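Local coordinates for protein cytosolic IMP-GMP specific 5'-nucleotidase (Legionella pneumophila subsp. pneumophila, PDB 4OHF) that probably hydrolyses purine nucleoside 5'-monophosphates such as IMP and GMP as a magnesium-dependent cytosolic nucleotidase of the HAD clan, at residues V40-Y54 and D159-L173. Residues are numbered along the deposited sequence; the frame is centred on the assembly and turned at random.
Sequences VYDLVKERLAESFHY and DVQYCVDKVHSDGTL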
loop_
_atom_site.group_PDB
_atom_site.type_symbol
_atom_site.label_atom_id
_atom_site.label_comp_id
_atom_site.label_asym_id
_atom_site.label_seq_id
_atom_site.Cartn_x
_atom_site.Cartn_y
_atom_site.Cartn_z
ATOM N N VAL B 40 7.610 -5.110 34.475
ATOM C CA VAL B 40 7.071 -5.460 33.167
ATOM C C VAL B 40 7.716 -6.736 32.665
ATOM O O VAL B 40 7.037 -7.609 32.136
ATOM C CB VAL B 40 7.298 -4.345 32.123
ATOM C CG1 VAL B 40 6.852 -4.824 30.748
ATOM C CG2 VAL B 40 6.507 -3.109 32.509
ATOM N N TYR B 41 9.023 -6.852 32.828
ATOM C CA TYR B 41 9.711 -8.054 32.395
ATOM C C TYR B 41 9.078 -9.265 33.092
ATOM O O TYR B 41 8.598 -10.188 32.420
ATOM C CB TYR B 41 11.201 -7.945 32.717
ATOM C CG TYR B 41 12.018 -9.186 32.404
ATOM C CD1 TYR B 41 12.212 -10.173 33.367
ATOM C CD2 TYR B 41 12.631 -9.351 31.163
ATOM C CE1 TYR B 41 13.001 -11.283 33.109
ATOM C CE2 TYR B 41 13.419 -10.458 30.892
ATOM C CZ TYR B 41 13.602 -11.423 31.870
ATOM O OH TYR B 41 14.387 -12.528 31.621
ATOM N N ASP B 42 9.052 -9.256 34.427
ATOM C CA ASP B 42 8.460 -10.364 35.174
ATOM C C ASP B 42 7.026 -10.663 34.734
ATOM O O ASP B 42 6.733 -11.753 34.265
ATOM C CB ASP B 42 8.466 -10.086 36.676
ATOM C CG ASP B 42 9.864 -9.979 37.251
ATOM O OD1 ASP B 42 10.801 -10.554 36.660
ATOM O OD2 ASP B 42 10.029 -9.330 38.308
ATOM N N LEU B 43 6.127 -9.697 34.881
ATOM C CA LEU B 43 4.741 -9.918 34.489
ATOM C C LEU B 43 4.613 -10.530 33.092
ATOM O O LEU B 43 3.822 -11.449 32.895
ATOM C CB LEU B 43 3.951 -8.604 34.546
ATOM C CG LEU B 43 3.863 -7.907 35.900
ATOM C CD1 LEU B 43 3.138 -6.587 35.757
ATOM C CD2 LEU B 43 3.153 -8.811 36.889
ATOM N N VAL B 44 5.385 -10.025 32.128
ATOM C CA VAL B 44 5.336 -10.514 30.745
ATOM C C VAL B 44 5.913 -11.909 30.599
ATOM O O VAL B 44 5.382 -12.732 29.858
ATOM C CB VAL B 44 6.106 -9.577 29.777
ATOM C CG1 VAL B 44 6.203 -10.204 28.394
ATOM C CG2 VAL B 44 5.401 -8.246 29.674
ATOM N N LYS B 45 7.012 -12.168 31.297
ATOM C CA LYS B 45 7.648 -13.475 31.241
ATOM C C LYS B 45 6.714 -14.504 31.868
ATOM O O LYS B 45 6.622 -15.645 31.414
ATOM C CB LYS B 45 8.981 -13.443 31.988
ATOM C CG LYS B 45 9.821 -14.695 31.811
ATOM C CD LYS B 45 11.157 -14.555 32.503
ATOM C CE LYS B 45 10.971 -14.241 33.978
ATOM N NZ LYS B 45 12.268 -14.167 34.701
ATOM N N GLU B 46 6.015 -14.081 32.911
ATOM C CA GLU B 46 5.076 -14.938 33.612
ATOM C C GLU B 46 3.912 -15.301 32.703
ATOM O O GLU B 46 3.624 -16.475 32.491
ATOM C CB GLU B 46 4.563 -14.211 34.848
ATOM C CG GLU B 46 3.439 -14.903 35.583
ATOM C CD GLU B 46 2.709 -13.945 36.502
ATOM O OE1 GLU B 46 3.369 -13.356 37.389
ATOM O OE2 GLU B 46 1.483 -13.774 36.328
ATOM N N ARG B 47 3.251 -14.283 32.162
ATOM C CA ARG B 47 2.102 -14.477 31.278
ATOM C C ARG B 47 2.406 -15.405 30.102
ATOM O O ARG B 47 1.493 -15.979 29.507
ATOM C CB ARG B 47 1.601 -13.124 30.758
ATOM C CG ARG B 47 0.395 -13.212 29.837
ATOM C CD ARG B 47 -0.761 -13.893 30.531
ATOM N NE ARG B 47 -1.183 -13.149 31.709
ATOM C CZ ARG B 47 -2.062 -12.153 31.687
ATOM N NH1 ARG B 47 -2.622 -11.786 30.538
ATOM N NH2 ARG B 47 -2.372 -11.515 32.814
ATOM N N LEU B 48 3.686 -15.551 29.770
ATOM C CA LEU B 48 4.094 -16.423 28.673
ATOM C C LEU B 48 4.071 -17.890 29.083
ATOM O O LEU B 48 3.514 -18.734 28.385
ATOM C CB LEU B 48 5.500 -16.064 28.195
ATOM C CG LEU B 48 5.605 -14.863 27.260
ATOM C CD1 LEU B 48 7.069 -14.574 26.966
ATOM C CD2 LEU B 48 4.839 -15.157 25.976
ATOM N N ALA B 49 4.683 -18.182 30.223
ATOM C CA ALA B 49 4.745 -19.542 30.731
ATOM C C ALA B 49 3.380 -20.053 31.165
ATOM O O ALA B 49 3.201 -21.256 31.368
ATOM C CB ALA B 49 5.714 -19.614 31.902
ATOM N N GLU B 50 2.417 -19.145 31.299
ATOM C CA GLU B 50 1.085 -19.534 31.738
ATOM C C GLU B 50 0.031 -19.601 30.644
ATOM O O GLU B 50 -0.505 -20.672 30.368
ATOM C CB GLU B 50 0.623 -18.604 32.861
ATOM C CG GLU B 50 1.574 -18.614 34.056
ATOM C CD GLU B 50 1.048 -17.847 35.257
ATOM O OE1 GLU B 50 1.774 -17.769 36.277
ATOM O OE2 GLU B 50 -0.089 -17.327 35.181
ATOM N N SER B 51 -0.268 -18.472 30.012
ATOM C CA SER B 51 -1.287 -18.464 28.972
ATOM C C SER B 51 -0.776 -18.900 27.601
ATOM O O SER B 51 -1.563 -19.081 26.669
ATOM C CB SER B 51 -1.933 -17.076 28.871
ATOM O OG SER B 51 -0.995 -16.099 28.463
ATOM N N PHE B 52 0.534 -19.077 27.470
ATOM C CA PHE B 52 1.094 -19.498 26.192
ATOM C C PHE B 52 1.814 -20.828 26.243
ATOM O O PHE B 52 2.250 -21.339 25.213
ATOM C CB PHE B 52 2.011 -18.416 25.628
ATOM C CG PHE B 52 1.285 -17.408 24.797
ATOM C CD1 PHE B 52 0.959 -17.688 23.477
ATOM C CD2 PHE B 52 0.857 -16.208 25.353
ATOM C CE1 PHE B 52 0.211 -16.790 22.717
ATOM C CE2 PHE B 52 0.108 -15.300 24.603
ATOM C CZ PHE B 52 -0.216 -15.594 23.279
ATOM N N HIS B 53 1.945 -21.385 27.440
ATOM C CA HIS B 53 2.572 -22.690 27.603
ATOM C C HIS B 53 3.956 -22.787 26.955
ATOM O O HIS B 53 4.166 -23.568 26.026
ATOM C CB HIS B 53 1.639 -23.763 27.018
ATOM C CG HIS B 53 0.208 -23.615 27.447
ATOM N ND1 HIS B 53 -0.853 -23.921 26.620
ATOM C CD2 HIS B 53 -0.337 -23.171 28.608
ATOM C CE1 HIS B 53 -1.986 -23.667 27.250
ATOM N NE2 HIS B 53 -1.702 -23.211 28.457
ATOM N N TYR B 54 4.892 -21.982 27.450
ATOM C CA TYR B 54 6.268 -21.981 26.951
ATOM C C TYR B 54 7.115 -22.839 27.895
ATOM O O TYR B 54 6.693 -23.141 29.013
ATOM C CB TYR B 54 6.823 -20.550 26.926
ATOM C CG TYR B 54 6.684 -19.821 25.603
ATOM C CD1 TYR B 54 7.786 -19.647 24.763
ATOM C CD2 TYR B 54 5.458 -19.283 25.198
ATOM C CE1 TYR B 54 7.675 -18.953 23.557
ATOM C CE2 TYR B 54 5.338 -18.588 23.990
ATOM C CZ TYR B 54 6.450 -18.428 23.178
ATOM O OH TYR B 54 6.338 -17.743 21.992
ATOM N N ASP B 159 3.902 -13.250 20.250
ATOM C CA ASP B 159 3.361 -13.719 21.519
ATOM C C ASP B 159 3.737 -12.723 22.603
ATOM O O ASP B 159 2.879 -12.253 23.360
ATOM C CB ASP B 159 3.915 -15.096 21.892
ATOM C CG ASP B 159 3.320 -16.223 21.052
ATOM O OD1 ASP B 159 2.232 -16.034 20.450
ATOM O OD2 ASP B 159 3.948 -17.306 21.015
ATOM N N VAL B 160 5.029 -12.406 22.663
ATOM C CA VAL B 160 5.544 -11.464 23.640
ATOM C C VAL B 160 4.791 -10.143 23.558
ATOM O O VAL B 160 4.405 -9.593 24.590
ATOM C CB VAL B 160 7.052 -11.211 23.433
ATOM C CG1 VAL B 160 7.519 -10.111 24.350
ATOM C CG2 VAL B 160 7.835 -12.476 23.705
ATOM N N GLN B 161 4.561 -9.636 22.345
ATOM C CA GLN B 161 3.844 -8.367 22.187
ATOM C C GLN B 161 2.439 -8.503 22.741
ATOM O O GLN B 161 1.903 -7.573 23.341
ATOM C CB GLN B 161 3.771 -7.948 20.715
ATOM C CG GLN B 161 3.024 -6.632 20.476
ATOM C CD GLN B 161 3.668 -5.441 21.179
ATOM O OE1 GLN B 161 4.863 -5.179 21.015
ATOM N NE2 GLN B 161 2.875 -4.713 21.960
ATOM N N TYR B 162 1.847 -9.675 22.539
ATOM C CA TYR B 162 0.509 -9.940 23.030
ATOM C C TYR B 162 0.481 -9.837 24.550
ATOM O O TYR B 162 -0.411 -9.205 25.119
ATOM C CB TYR B 162 0.051 -11.333 22.581
ATOM C CG TYR B 162 -1.310 -11.747 23.110
ATOM C CD1 TYR B 162 -1.434 -12.431 24.322
ATOM C CD2 TYR B 162 -2.475 -11.449 22.404
ATOM C CE1 TYR B 162 -2.689 -12.809 24.816
ATOM C CE2 TYR B 162 -3.729 -11.819 22.889
ATOM C CZ TYR B 162 -3.829 -12.498 24.094
ATOM O OH TYR B 162 -5.071 -12.855 24.577
ATOM N N CYS B 163 1.455 -10.456 25.207
ATOM C CA CYS B 163 1.522 -10.407 26.658
ATOM C C CYS B 163 1.676 -8.987 27.173
ATOM O O CYS B 163 1.020 -8.605 28.150
ATOM C CB CYS B 163 2.685 -11.240 27.164
ATOM S SG CYS B 163 2.486 -12.983 26.872
ATOM N N VAL B 164 2.544 -8.214 26.521
ATOM C CA VAL B 164 2.781 -6.830 26.916
ATOM C C VAL B 164 1.476 -6.036 26.866
ATOM O O VAL B 164 1.158 -5.287 27.794
ATOM C CB VAL B 164 3.823 -6.123 25.997
ATOM C CG1 VAL B 164 4.092 -4.726 26.519
ATOM C CG2 VAL B 164 5.117 -6.907 25.948
ATOM N N ASP B 165 0.725 -6.201 25.778
ATOM C CA ASP B 165 -0.546 -5.495 25.629
ATOM C C ASP B 165 -1.526 -5.981 26.688
ATOM O O ASP B 165 -2.263 -5.187 27.283
ATOM C CB ASP B 165 -1.158 -5.726 24.239
ATOM C CG ASP B 165 -0.255 -5.262 23.110
ATOM O OD1 ASP B 165 0.391 -4.195 23.257
ATOM O OD2 ASP B 165 -0.206 -5.964 22.070
ATOM N N LYS B 166 -1.527 -7.289 26.924
ATOM C CA LYS B 166 -2.423 -7.879 27.904
ATOM C C LYS B 166 -2.122 -7.352 29.295
ATOM O O LYS B 166 -3.000 -6.823 29.975
ATOM C CB LYS B 166 -2.286 -9.399 27.900
ATOM C CG LYS B 166 -3.600 -10.120 28.160
ATOM C CD LYS B 166 -4.603 -9.817 27.042
ATOM C CE LYS B 166 -5.934 -10.519 27.250
ATOM N NZ LYS B 166 -6.860 -10.259 26.104
ATOM N N VAL B 167 -0.869 -7.496 29.708
ATOM C CA VAL B 167 -0.440 -7.049 31.024
ATOM C C VAL B 167 -0.736 -5.560 31.233
ATOM O O VAL B 167 -0.894 -5.104 32.368
ATOM C CB VAL B 167 1.072 -7.331 31.230
ATOM C CG1 VAL B 167 1.904 -6.322 30.479
ATOM C CG2 VAL B 167 1.406 -7.315 32.698
ATOM N N HIS B 168 -0.818 -4.810 30.137
ATOM C CA HIS B 168 -1.115 -3.382 30.212
ATOM C C HIS B 168 -2.615 -3.115 30.203
ATOM O O HIS B 168 -3.048 -1.968 30.299
ATOM C CB HIS B 168 -0.453 -2.614 29.059
ATOM C CG HIS B 168 0.841 -1.951 29.438
ATOM N ND1 HIS B 168 2.043 -2.627 29.492
ATOM C CD2 HIS B 168 1.107 -0.681 29.830
ATOM C CE1 HIS B 168 2.993 -1.803 29.899
ATOM N NE2 HIS B 168 2.452 -0.616 30.111
ATOM N N SER B 169 -3.403 -4.181 30.098
ATOM C CA SER B 169 -4.857 -4.071 30.074
ATOM C C SER B 169 -5.452 -4.835 31.242
ATOM O O SER B 169 -6.513 -4.479 31.754
ATOM C CB SER B 169 -5.407 -4.635 28.765
ATOM O OG SER B 169 -4.874 -3.941 27.652
ATOM N N ASP B 170 -4.766 -5.897 31.648
ATOM C CA ASP B 170 -5.201 -6.721 32.770
ATOM C C ASP B 170 -5.397 -5.868 34.000
ATOM O O ASP B 170 -6.327 -6.070 34.778
ATOM C CB ASP B 170 -4.148 -7.768 33.114
ATOM C CG ASP B 170 -4.317 -9.037 32.334
ATOM O OD1 ASP B 170 -5.438 -9.592 32.349
ATOM O OD2 ASP B 170 -3.329 -9.487 31.716
ATOM N N GLY B 171 -4.499 -4.912 34.173
ATOM C CA GLY B 171 -4.566 -4.069 35.342
ATOM C C GLY B 171 -3.639 -4.709 36.355
ATOM O O GLY B 171 -3.460 -4.206 37.464
ATOM N N THR B 172 -3.052 -5.837 35.969
ATOM C CA THR B 172 -2.115 -6.546 36.835
ATOM C C THR B 172 -0.920 -5.644 37.163
ATOM O O THR B 172 -0.442 -5.619 38.293
ATOM C CB THR B 172 -1.602 -7.851 36.159
ATOM O OG1 THR B 172 -1.536 -7.665 34.735
ATOM C CG2 THR B 172 -2.530 -9.018 36.466
ATOM N N LEU B 173 -0.452 -4.894 36.167
ATOM C CA LEU B 173 0.672 -3.988 36.346
ATOM C C LEU B 173 0.241 -2.837 37.251
ATOM O O LEU B 173 0.966 -2.462 38.174
ATOM C CB LEU B 173 1.123 -3.427 34.994
ATOM C CG LEU B 173 2.563 -2.938 34.808
ATOM C CD1 LEU B 173 2.595 -1.988 33.627
ATOM C CD2 LEU B 173 3.063 -2.235 36.045
#
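Two helices of the helical region beside the HAD-type core, 33-51 and 153-170, pack through V44 and C163, whose CA atoms lie 5.6 Å apart. The axes of the short segments 40-51 and 159-170 approach to 8.9 Å, their N-to-C directions differing by 115°. V44 enters as a knob into the hole formed by V160, C163, V164 and V167. V44 CG1, held opposite the backbone N (chi1 172°), meets CB of C163, while CG2 faces CG2 of V164. L48 sets CD2 against SG of C163 and CD1 against CG2 of V160. L135 of helix 129-143 touches both V44 and L48, and L139 touches V160, so a third helix closes this apolar seam. R47 is a second knob, among C163, K166, D170 and T172. Its CG lies 3.6 Å from SG of C163; bends at chi2 and chi3 then turn the guanidinium to D170, whose OD2 sits at its edge in a salt bridge, guanidinium and carboxylate planes 74° apart. Where helix 33-51 ends, F52 receives CB of D159 over one face, a CH-pi contact 4.2 Å from CB to the ring centroid, while CD1 of Y162 reaches its edge. Y54 OH donates to the anti lone pair of D159 OD2 (2.6 Å), tying the chain beyond helix 33-51 to helix 153-170. Toward the core, L43 crosses V167 at about a right angle and lays CD1 3.8 Å from CG of L173 in the following helix 172-178; the L173 side chain is about 11 Å from the bound magnesium ion.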